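Local structure of exotoxin type A (Streptococcus pyogenes phage T12, 1FNU) at residues I47-V50 with D56-K59; G52-K57 with E82-C87; E180-D185 with D203-D208. The protein acts as a secreted superantigen toxin of the staphylococcal and streptococcal family, probably by bringing MHC class II molecules and T-cell receptors together. All coordinates share one frame; numbering follows the deposited sequence.

Contact 1 of 3, residues I47-V50 with D56-K59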
loop_
_atom_site.group_PDB
_atom_site.type_symbol
_atom_site.label_atom_id
_atom_site.label_comp_id
_atom_site.label_asym_id
_atom_site.label_seq_id
_atom_site.Cartn_x
_atom_site.Cartn_y
_atom_site.Cartn_z
ATOM N N ILE A 47 -9.355 -8.792 -14.749
ATOM C CA ILE A 47 -7.930 -9.099 -14.700
ATOM C C ILE A 47 -7.691 -10.050 -15.821
ATOM O O ILE A 47 -8.514 -10.953 -16.065
ATOM C CB ILE A 47 -7.606 -9.805 -13.374
ATOM C CG1 ILE A 47 -7.888 -8.831 -12.239
ATOM C CG2 ILE A 47 -6.196 -10.350 -13.350
ATOM C CD1 ILE A 47 -7.571 -9.468 -10.897
ATOM N N TYR A 48 -6.580 -9.841 -16.506
ATOM C CA TYR A 48 -6.196 -10.613 -17.690
ATOM C C TYR A 48 -4.808 -11.169 -17.507
ATOM O O TYR A 48 -3.905 -10.512 -16.980
ATOM C CB TYR A 48 -6.258 -9.783 -18.999
ATOM C CG TYR A 48 -7.672 -9.366 -19.460
ATOM C CD1 TYR A 48 -8.398 -8.358 -18.782
ATOM C CD2 TYR A 48 -8.309 -10.030 -20.521
ATOM C CE1 TYR A 48 -9.733 -8.033 -19.163
ATOM C CE2 TYR A 48 -9.632 -9.712 -20.901
ATOM C CZ TYR A 48 -10.336 -8.732 -20.230
ATOM O OH TYR A 48 -11.648 -8.488 -20.619
ATOM N N ASN A 49 -4.690 -12.456 -17.812
ATOM C CA ASN A 49 -3.405 -13.096 -17.679
ATOM C C ASN A 49 -2.669 -12.759 -18.972
ATOM O O ASN A 49 -2.663 -13.572 -19.904
ATOM C CB ASN A 49 -3.570 -14.645 -17.516
ATOM C CG ASN A 49 -2.220 -15.366 -17.505
ATOM O OD1 ASN A 49 -1.352 -14.968 -16.733
ATOM N ND2 ASN A 49 -2.007 -16.424 -18.417
ATOM N N VAL A 50 -2.159 -11.534 -19.067
ATOM C CA VAL A 50 -1.422 -11.100 -20.265
ATOM C C VAL A 50 -0.117 -10.420 -19.812
ATOM O O VAL A 50 -0.071 -9.929 -18.649
ATOM C CB VAL A 50 -2.231 -10.155 -21.193
ATOM C CG1 VAL A 50 -3.287 -10.920 -21.956
ATOM C CG2 VAL A 50 -2.855 -9.025 -20.368
ATOM N N ASP A 56 3.023 -8.985 -15.859
ATOM C CA ASP A 56 2.476 -10.279 -16.361
ATOM C C ASP A 56 1.078 -10.606 -15.878
ATOM O O ASP A 56 0.611 -11.744 -16.000
ATOM C CB ASP A 56 3.381 -11.466 -16.045
ATOM C CG ASP A 56 3.794 -11.467 -14.645
ATOM O OD1 ASP A 56 2.919 -11.116 -13.814
ATOM O OD2 ASP A 56 4.974 -11.812 -14.390
ATOM N N LYS A 57 0.418 -9.576 -15.361
ATOM C CA LYS A 57 -0.953 -9.616 -14.888
ATOM C C LYS A 57 -1.437 -8.179 -15.161
ATOM O O LYS A 57 -0.728 -7.217 -14.825
ATOM C CB LYS A 57 -0.988 -9.942 -13.391
ATOM C CG LYS A 57 -0.564 -11.409 -13.105
ATOM C CD LYS A 57 -1.601 -12.409 -13.716
ATOM C CE LYS A 57 -1.049 -13.878 -13.737
ATOM N NZ LYS A 57 -2.115 -14.816 -14.323
ATOM N N LEU A 58 -2.579 -8.030 -15.808
ATOM C CA LEU A 58 -3.094 -6.706 -16.140
ATOM C C LEU A 58 -4.487 -6.566 -15.644
ATOM O O LEU A 58 -5.361 -7.479 -15.833
ATOM C CB LEU A 58 -3.058 -6.479 -17.672
ATOM C CG LEU A 58 -3.868 -5.286 -18.334
ATOM C CD1 LEU A 58 -3.343 -3.965 -17.824
ATOM C CD2 LEU A 58 -3.736 -5.275 -19.907
ATOM N N LYS A 59 -4.757 -5.422 -15.044
ATOM C CA LYS A 59 -6.123 -5.198 -14.570
ATOM C C LYS A 59 -6.727 -3.935 -15.207
ATOM O O LYS A 59 -6.053 -2.917 -15.350
ATOM C CB LYS A 59 -6.175 -5.009 -13.029
ATOM C CG LYS A 59 -7.577 -4.801 -12.542
ATOM C CD LYS A 59 -7.588 -4.317 -11.065
ATOM C CE LYS A 59 -7.335 -2.808 -10.913
ATOM N NZ LYS A 59 -7.708 -2.348 -9.569
HETATM O O HOH W 1 0.767 -13.582 -17.991
#

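Contact 2 of 3, residues G52-K57 with E82-C87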
loop_
_atom_site.group_PDB
_atom_site.type_symbol
_atom_site.label_atom_id
_atom_site.label_comp_id
_atom_site.label_asym_id
_atom_site.label_seq_id
_atom_site.Cartn_x
_atom_site.Cartn_y
_atom_site.Cartn_z
ATOM N N GLY A 52 3.853 -8.104 -20.867
ATOM C CA GLY A 52 4.504 -7.028 -21.583
ATOM C C GLY A 52 5.711 -6.690 -20.721
ATOM O O GLY A 52 5.994 -7.325 -19.679
ATOM N N PRO A 53 6.504 -5.757 -21.175
ATOM C CA PRO A 53 7.613 -5.519 -20.274
ATOM C C PRO A 53 7.086 -4.837 -19.026
ATOM O O PRO A 53 6.152 -3.990 -19.063
ATOM C CB PRO A 53 8.604 -4.712 -21.128
ATOM C CG PRO A 53 7.699 -3.930 -22.125
ATOM C CD PRO A 53 6.587 -4.993 -22.438
ATOM N N ASN A 54 7.682 -5.246 -17.927
ATOM C CA ASN A 54 7.398 -4.847 -16.574
ATOM C C ASN A 54 6.158 -5.482 -16.007
ATOM O O ASN A 54 5.895 -5.237 -14.835
ATOM C CB ASN A 54 7.343 -3.325 -16.439
ATOM C CG ASN A 54 8.570 -2.707 -17.015
ATOM O OD1 ASN A 54 9.684 -3.033 -16.586
ATOM N ND2 ASN A 54 8.413 -1.901 -18.039
ATOM N N TYR A 55 5.404 -6.292 -16.760
ATOM C CA TYR A 55 4.226 -6.877 -16.084
ATOM C C TYR A 55 3.754 -8.217 -16.660
ATOM O O TYR A 55 4.076 -8.550 -17.797
ATOM C CB TYR A 55 3.026 -5.918 -16.118
ATOM C CG TYR A 55 2.416 -5.808 -17.495
ATOM C CD1 TYR A 55 2.901 -4.897 -18.425
ATOM C CD2 TYR A 55 1.388 -6.622 -17.855
ATOM C CE1 TYR A 55 2.355 -4.805 -19.695
ATOM C CE2 TYR A 55 0.786 -6.569 -19.136
ATOM C CZ TYR A 55 1.268 -5.663 -20.061
ATOM O OH TYR A 55 0.672 -5.621 -21.314
ATOM N N ASP A 56 3.023 -8.985 -15.859
ATOM C CA ASP A 56 2.476 -10.279 -16.361
ATOM C C ASP A 56 1.078 -10.606 -15.878
ATOM O O ASP A 56 0.611 -11.744 -16.000
ATOM C CB ASP A 56 3.381 -11.466 -16.045
ATOM C CG ASP A 56 3.794 -11.467 -14.645
ATOM O OD1 ASP A 56 2.919 -11.116 -13.814
ATOM O OD2 ASP A 56 4.974 -11.812 -14.390
ATOM N N LYS A 57 0.418 -9.576 -15.361
ATOM C CA LYS A 57 -0.953 -9.616 -14.888
ATOM C C LYS A 57 -1.437 -8.179 -15.161
ATOM O O LYS A 57 -0.728 -7.217 -14.825
ATOM C CB LYS A 57 -0.988 -9.942 -13.391
ATOM C CG LYS A 57 -0.564 -11.409 -13.105
ATOM C CD LYS A 57 -1.601 -12.409 -13.716
ATOM C CE LYS A 57 -1.049 -13.878 -13.737
ATOM N NZ LYS A 57 -2.115 -14.816 -14.323
ATOM N N GLU A 82 -1.075 2.422 -19.287
ATOM C CA GLU A 82 -0.935 1.817 -17.995
ATOM C C GLU A 82 -0.152 2.591 -16.933
ATOM O O GLU A 82 0.664 3.438 -17.287
ATOM C CB GLU A 82 -0.342 0.405 -18.106
ATOM C CG GLU A 82 1.111 0.323 -18.318
ATOM C CD GLU A 82 1.636 0.991 -19.590
ATOM O OE1 GLU A 82 0.920 1.496 -20.484
ATOM O OE2 GLU A 82 2.830 0.991 -19.767
ATOM N N TYR A 83 -0.460 2.267 -15.675
ATOM C CA TYR A 83 0.217 2.786 -14.483
ATOM C C TYR A 83 0.522 1.625 -13.547
ATOM O O TYR A 83 -0.142 0.561 -13.546
ATOM C CB TYR A 83 -0.605 3.825 -13.695
ATOM C CG TYR A 83 -1.836 3.291 -13.007
ATOM C CD1 TYR A 83 -3.034 3.153 -13.715
ATOM C CD2 TYR A 83 -1.824 2.939 -11.668
ATOM C CE1 TYR A 83 -4.228 2.662 -13.093
ATOM C CE2 TYR A 83 -3.050 2.449 -11.013
ATOM C CZ TYR A 83 -4.225 2.326 -11.767
ATOM O OH TYR A 83 -5.367 1.883 -11.149
ATOM N N TYR A 84 1.548 1.870 -12.731
ATOM C CA TYR A 84 2.083 0.916 -11.769
ATOM C C TYR A 84 1.877 1.346 -10.319
ATOM O O TYR A 84 1.428 0.548 -9.472
ATOM C CB TYR A 84 3.605 0.755 -12.062
ATOM C CG TYR A 84 3.826 0.201 -13.449
ATOM C CD1 TYR A 84 3.637 -1.149 -13.678
ATOM C CD2 TYR A 84 4.139 1.009 -14.529
ATOM C CE1 TYR A 84 3.745 -1.683 -14.881
ATOM C CE2 TYR A 84 4.242 0.436 -15.811
ATOM C CZ TYR A 84 4.040 -0.913 -15.930
ATOM O OH TYR A 84 4.178 -1.600 -17.117
ATOM N N HIS A 85 2.260 2.587 -10.055
ATOM C CA HIS A 85 2.110 3.182 -8.704
ATOM C C HIS A 85 0.624 3.156 -8.313
ATOM O O HIS A 85 -0.206 3.731 -9.068
ATOM C CB HIS A 85 2.576 4.604 -8.715
ATOM C CG HIS A 85 2.573 5.209 -7.339
ATOM N ND1 HIS A 85 2.021 6.442 -7.084
ATOM C CD2 HIS A 85 2.964 4.714 -6.136
ATOM C CE1 HIS A 85 2.059 6.689 -5.782
ATOM N NE2 HIS A 85 2.617 5.658 -5.180
ATOM N N LEU A 86 0.304 2.513 -7.172
ATOM C CA LEU A 86 -1.061 2.336 -6.629
ATOM C C LEU A 86 -1.973 1.412 -7.514
ATOM O O LEU A 86 -3.205 1.498 -7.496
ATOM C CB LEU A 86 -1.796 3.664 -6.438
ATOM C CG LEU A 86 -0.967 4.683 -5.650
ATOM C CD1 LEU A 86 -1.725 6.022 -5.493
ATOM C CD2 LEU A 86 -0.608 3.979 -4.239
ATOM N N CYS A 87 -1.334 0.525 -8.264
ATOM C CA CYS A 87 -2.072 -0.445 -9.060
ATOM C C CYS A 87 -2.193 -1.670 -8.157
ATOM O O CYS A 87 -1.209 -2.218 -7.711
ATOM C CB CYS A 87 -1.255 -0.850 -10.312
ATOM S SG CYS A 87 -1.865 -2.336 -11.241
#

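Contact 3 of 3, residues E180-D185 with D203-D208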
loop_
_atom_site.group_PDB
_atom_site.type_symbol
_atom_site.label_atom_id
_atom_site.label_comp_id
_atom_site.label_asym_id
_atom_site.label_seq_id
_atom_site.Cartn_x
_atom_site.Cartn_y
_atom_site.Cartn_z
ATOM N N GLU A 180 -23.841 13.199 -28.016
ATOM C CA GLU A 180 -23.000 14.129 -27.341
ATOM C C GLU A 180 -21.433 14.087 -27.585
ATOM O O GLU A 180 -20.783 13.020 -27.565
ATOM C CB GLU A 180 -23.446 14.019 -25.880
ATOM C CG GLU A 180 -22.829 14.915 -24.851
ATOM C CD GLU A 180 -23.832 15.192 -23.717
ATOM O OE1 GLU A 180 -24.457 14.186 -23.300
ATOM O OE2 GLU A 180 -24.012 16.388 -23.254
ATOM N N SER A 181 -20.867 15.260 -27.888
ATOM C CA SER A 181 -19.410 15.394 -28.079
ATOM C C SER A 181 -18.840 15.316 -26.614
ATOM O O SER A 181 -19.614 15.426 -25.640
ATOM C CB SER A 181 -19.100 16.776 -28.696
ATOM O OG SER A 181 -19.449 17.827 -27.755
ATOM N N PHE A 182 -17.531 15.068 -26.448
ATOM C CA PHE A 182 -16.927 15.062 -25.098
ATOM C C PHE A 182 -15.438 15.444 -25.130
ATOM O O PHE A 182 -14.801 15.513 -26.204
ATOM C CB PHE A 182 -17.177 13.704 -24.334
ATOM C CG PHE A 182 -16.707 12.486 -25.065
ATOM C CD1 PHE A 182 -15.408 12.045 -24.972
ATOM C CD2 PHE A 182 -17.551 11.850 -25.955
ATOM C CE1 PHE A 182 -14.943 10.995 -25.760
ATOM C CE2 PHE A 182 -17.113 10.783 -26.777
ATOM C CZ PHE A 182 -15.802 10.353 -26.684
ATOM N N TRP A 183 -14.843 15.702 -23.974
ATOM C CA TRP A 183 -13.477 16.095 -24.104
ATOM C C TRP A 183 -12.701 15.670 -22.892
ATOM O O TRP A 183 -13.317 15.304 -21.890
ATOM C CB TRP A 183 -13.369 17.619 -24.347
ATOM C CG TRP A 183 -14.049 18.412 -23.336
ATOM C CD1 TRP A 183 -15.326 18.900 -23.370
ATOM C CD2 TRP A 183 -13.494 18.823 -22.081
ATOM N NE1 TRP A 183 -15.598 19.604 -22.208
ATOM C CE2 TRP A 183 -14.487 19.565 -21.402
ATOM C CE3 TRP A 183 -12.241 18.636 -21.460
ATOM C CZ2 TRP A 183 -14.271 20.126 -20.119
ATOM C CZ3 TRP A 183 -12.028 19.202 -20.172
ATOM C CH2 TRP A 183 -13.037 19.935 -19.525
ATOM N N PHE A 184 -11.370 15.626 -23.037
ATOM C CA PHE A 184 -10.473 15.240 -21.940
ATOM C C PHE A 184 -9.445 16.379 -21.760
ATOM O O PHE A 184 -8.899 16.882 -22.754
ATOM C CB PHE A 184 -9.659 13.970 -22.277
ATOM C CG PHE A 184 -10.477 12.751 -22.612
ATOM C CD1 PHE A 184 -11.632 12.470 -21.963
ATOM C CD2 PHE A 184 -10.022 11.864 -23.579
ATOM C CE1 PHE A 184 -12.347 11.308 -22.282
ATOM C CE2 PHE A 184 -10.766 10.683 -23.878
ATOM C CZ PHE A 184 -11.897 10.449 -23.224
ATOM N N ASP A 185 -9.191 16.769 -20.501
ATOM C CA ASP A 185 -8.168 17.769 -20.149
ATOM C C ASP A 185 -6.755 17.139 -20.271
ATOM O O ASP A 185 -6.489 16.105 -19.640
ATOM C CB ASP A 185 -8.375 18.222 -18.715
ATOM C CG ASP A 185 -7.711 19.510 -18.449
ATOM O OD1 ASP A 185 -6.604 19.685 -19.038
ATOM O OD2 ASP A 185 -8.266 20.324 -17.681
ATOM N N ASP A 203 -14.879 5.137 -18.187
ATOM C CA ASP A 203 -16.216 4.830 -18.706
ATOM C C ASP A 203 -16.126 4.057 -20.002
ATOM O O ASP A 203 -17.128 3.765 -20.585
ATOM C CB ASP A 203 -17.102 6.076 -18.873
ATOM C CG ASP A 203 -16.579 7.076 -19.926
ATOM O OD1 ASP A 203 -15.755 6.731 -20.833
ATOM O OD2 ASP A 203 -17.044 8.261 -19.849
ATOM N N ASN A 204 -14.895 3.749 -20.413
ATOM C CA ASN A 204 -14.634 2.938 -21.599
ATOM C C ASN A 204 -15.286 3.474 -22.844
ATOM O O ASN A 204 -15.614 2.707 -23.728
ATOM C CB ASN A 204 -15.145 1.536 -21.311
ATOM C CG ASN A 204 -14.508 0.481 -22.156
ATOM O OD1 ASN A 204 -13.283 0.422 -22.348
ATOM N ND2 ASN A 204 -15.355 -0.439 -22.620
ATOM N N GLU A 205 -15.467 4.793 -22.912
ATOM C CA GLU A 205 -16.093 5.440 -24.072
ATOM C C GLU A 205 -15.518 4.928 -25.413
ATOM O O GLU A 205 -14.312 4.898 -25.640
ATOM C CB GLU A 205 -15.963 6.968 -23.929
ATOM C CG GLU A 205 -16.519 7.788 -25.045
ATOM C CD GLU A 205 -18.060 7.722 -25.204
ATOM O OE1 GLU A 205 -18.626 6.580 -25.393
ATOM O OE2 GLU A 205 -18.703 8.832 -25.159
ATOM N N THR A 206 -16.439 4.537 -26.306
ATOM C CA THR A 206 -16.092 3.943 -27.580
ATOM C C THR A 206 -16.850 4.611 -28.750
ATOM O O THR A 206 -18.006 4.973 -28.634
ATOM C CB THR A 206 -16.445 2.384 -27.504
ATOM O OG1 THR A 206 -15.705 1.758 -26.417
ATOM C CG2 THR A 206 -16.071 1.642 -28.789
ATOM N N LEU A 207 -16.203 4.783 -29.880
ATOM C CA LEU A 207 -16.959 5.377 -30.958
ATOM C C LEU A 207 -16.594 4.843 -32.269
ATOM O O LEU A 207 -15.615 4.161 -32.417
ATOM C CB LEU A 207 -16.868 6.870 -30.937
ATOM C CG LEU A 207 -15.459 7.211 -30.517
ATOM C CD1 LEU A 207 -14.631 6.997 -31.681
ATOM C CD2 LEU A 207 -15.397 8.604 -30.049
ATOM N N ASP A 208 -17.430 5.155 -33.240
ATOM C CA ASP A 208 -17.237 4.646 -34.590
ATOM C C ASP A 208 -16.068 5.411 -35.243
ATOM O O ASP A 208 -16.156 6.622 -35.456
ATOM C CB ASP A 208 -18.591 4.890 -35.234
ATOM C CG ASP A 208 -18.648 4.597 -36.735
ATOM O OD1 ASP A 208 -17.585 4.283 -37.322
ATOM O OD2 ASP A 208 -19.829 4.710 -37.250
#

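Contact 1 of 3, residues I47-V50 with D56-K59
Tyr48 and Leu58 face each other as a hydrogen-bonded pair in the antiparallel beta hairpin that strands 45-48 and 57-61 form in the OB-fold domain. Their two backbone bonds, Tyr48 N to Leu58 O at 2.7 Å and Leu58 N to Tyr48 O at 3.0 Å, are both fairly straight, and the CA of Ile47 adds a C-H...O contact to Leu58 O at 3.2 Å. The tight side is apolar. Leu58 lays its CB against Val50 CG2 at 3.7 Å. Leu58 and Tyr48, both buried, point to strands 30-36 and 75-80, and Val50 packs on strand 30-36; branched and aromatic groups suit this inward face. Past the last bridge, at the loop end, the contact has a polar margin as well. Exposed Asn49 and partly exposed Lys57 suit it: a bend at chi2 (-65°) turns the lysine chain back across the gap to the asparagine amide, while a cadmium ion lies about 6 Å from that lysine side chain. Lys57 NZ donates to Asn49 OD1 from 47° above the carbonyl plane, at a distance of 2.5 Å that is suspiciously short. A water also donates to this OD1 at 2.8 Å and to Asp56 O at 2.7 Å.

Contact 2 of 3, residues G52-K57 with E82-C87
Tyr84 O accepts from Cys87 N at 3.0 Å, a backbone bond within 82-87 and the shortest of the turn bonds in the two segments; it closes a type II turn whose first residue, Tyr84, reaches across to Asn54 and Tyr55. No hydrogen bond spans the gap; the phenol end of Tyr84 does the touching. Its OH lies 3.7 Å from Asn54 CB and 3.8 Å from Tyr55 CD1, and the two tyrosine side chains cross at about a right angle. Tyr55 CB sits at the edge of the Tyr84 ring, near its plane. A long, flat, amphipathic residue suits this exposed site, since Tyr55 CA and Tyr84 CA, the nearest pair, are 9.2 Å apart. Tyr55 has its CG between backbone N and carbonyl carbon (chi1 72°), which folds the ring back over Gly52, whose N stands above one face; having no side chain, the glycine lets the ring lie close. The Tyr55 OH is hydrogen-bonded to His32 NE2. Asn54 tolerates the positive phi (76°) of a second type II turn, from Gly52 to Tyr55. Thus the turn of the 45-48/57-61 hairpin is touched by the OB-fold loop between strands 75-80 and 96-105, which carries the Cys87-Cys98 disulfide found in many of these superantigens.

Contact 3 of 3, residues E180-D185 with D203-D208
Phe182, at the start of strand 182-185, and Glu205, just before strand 206-208, bring their backbones no nearer than 9.7 Å between CA atoms, so the two segments share no backbone bond and meet through side chains. The phenylalanine and the glutamate reach out from opposite directions. Glu205 CG stands 3.1 Å from Phe182 CZ, and OE2 lies 3.0 Å from Phe182 CE2; both approaches are so close that their exact lengths are doubtful, but the ring and the carboxylate are clearly crowded together, with planes 37° apart. The glutamate chain leaves extended and then bends at chi2 (67°), which folds the carboxylate back beside its own backbone, where OE1 accepts a weak bond from Thr206 N. Glutamate suits this partly exposed place because its CG methylene can lie against the ring while the carboxylate turns back. Leu207 adds a purely apolar touch, its CD2 meeting the edge of the Phe182 ring at CZ, 3.8 Å away. This is the beta-grasp domain, in which a mixed sheet packs against helix 142-157: Phe182 rests on Phe174 of the neighbouring strand and on Ala142 of that helix, while Leu207 is paired through its backbone with Val140. A large aromatic therefore suits the buried position. The loop that presents Glu205 is shaped by short polar residues. Asp203 OD1 accepts from Glu205 N at 2.9 Å, making an Asx turn, and Asn204 takes the left-handed conformation that asparagine adopts readily, its OD1 hydrogen-bonded to Val103 N. Thr206 OG1 donates to Asn204 O at 2.9 Å.

How the contacts relate
Contacts 1 and 2 belong to the OB-fold domain and run into each other: they share Asp56 and Lys57, their centres are 9 Å apart, and Val50 O packs on Tyr55 CE2 at 3.5 Å. Contact 3 lies in the beta-grasp domain, its centre about 25 Å from either of the others, and is the most deeply buried. Chemistry follows place. Contact 1 joins neighbouring strands by backbone bonds, with an apolar inner side and a polar, hydrated outer one. Contact 2 joins two loops in a partly exposed place, mainly through one tyrosine reaching over Asn54 and Tyr55, without a bond across. Contact 3 also lacks one, but there an enclosed aromatic ring meets a carboxylate and a leucine.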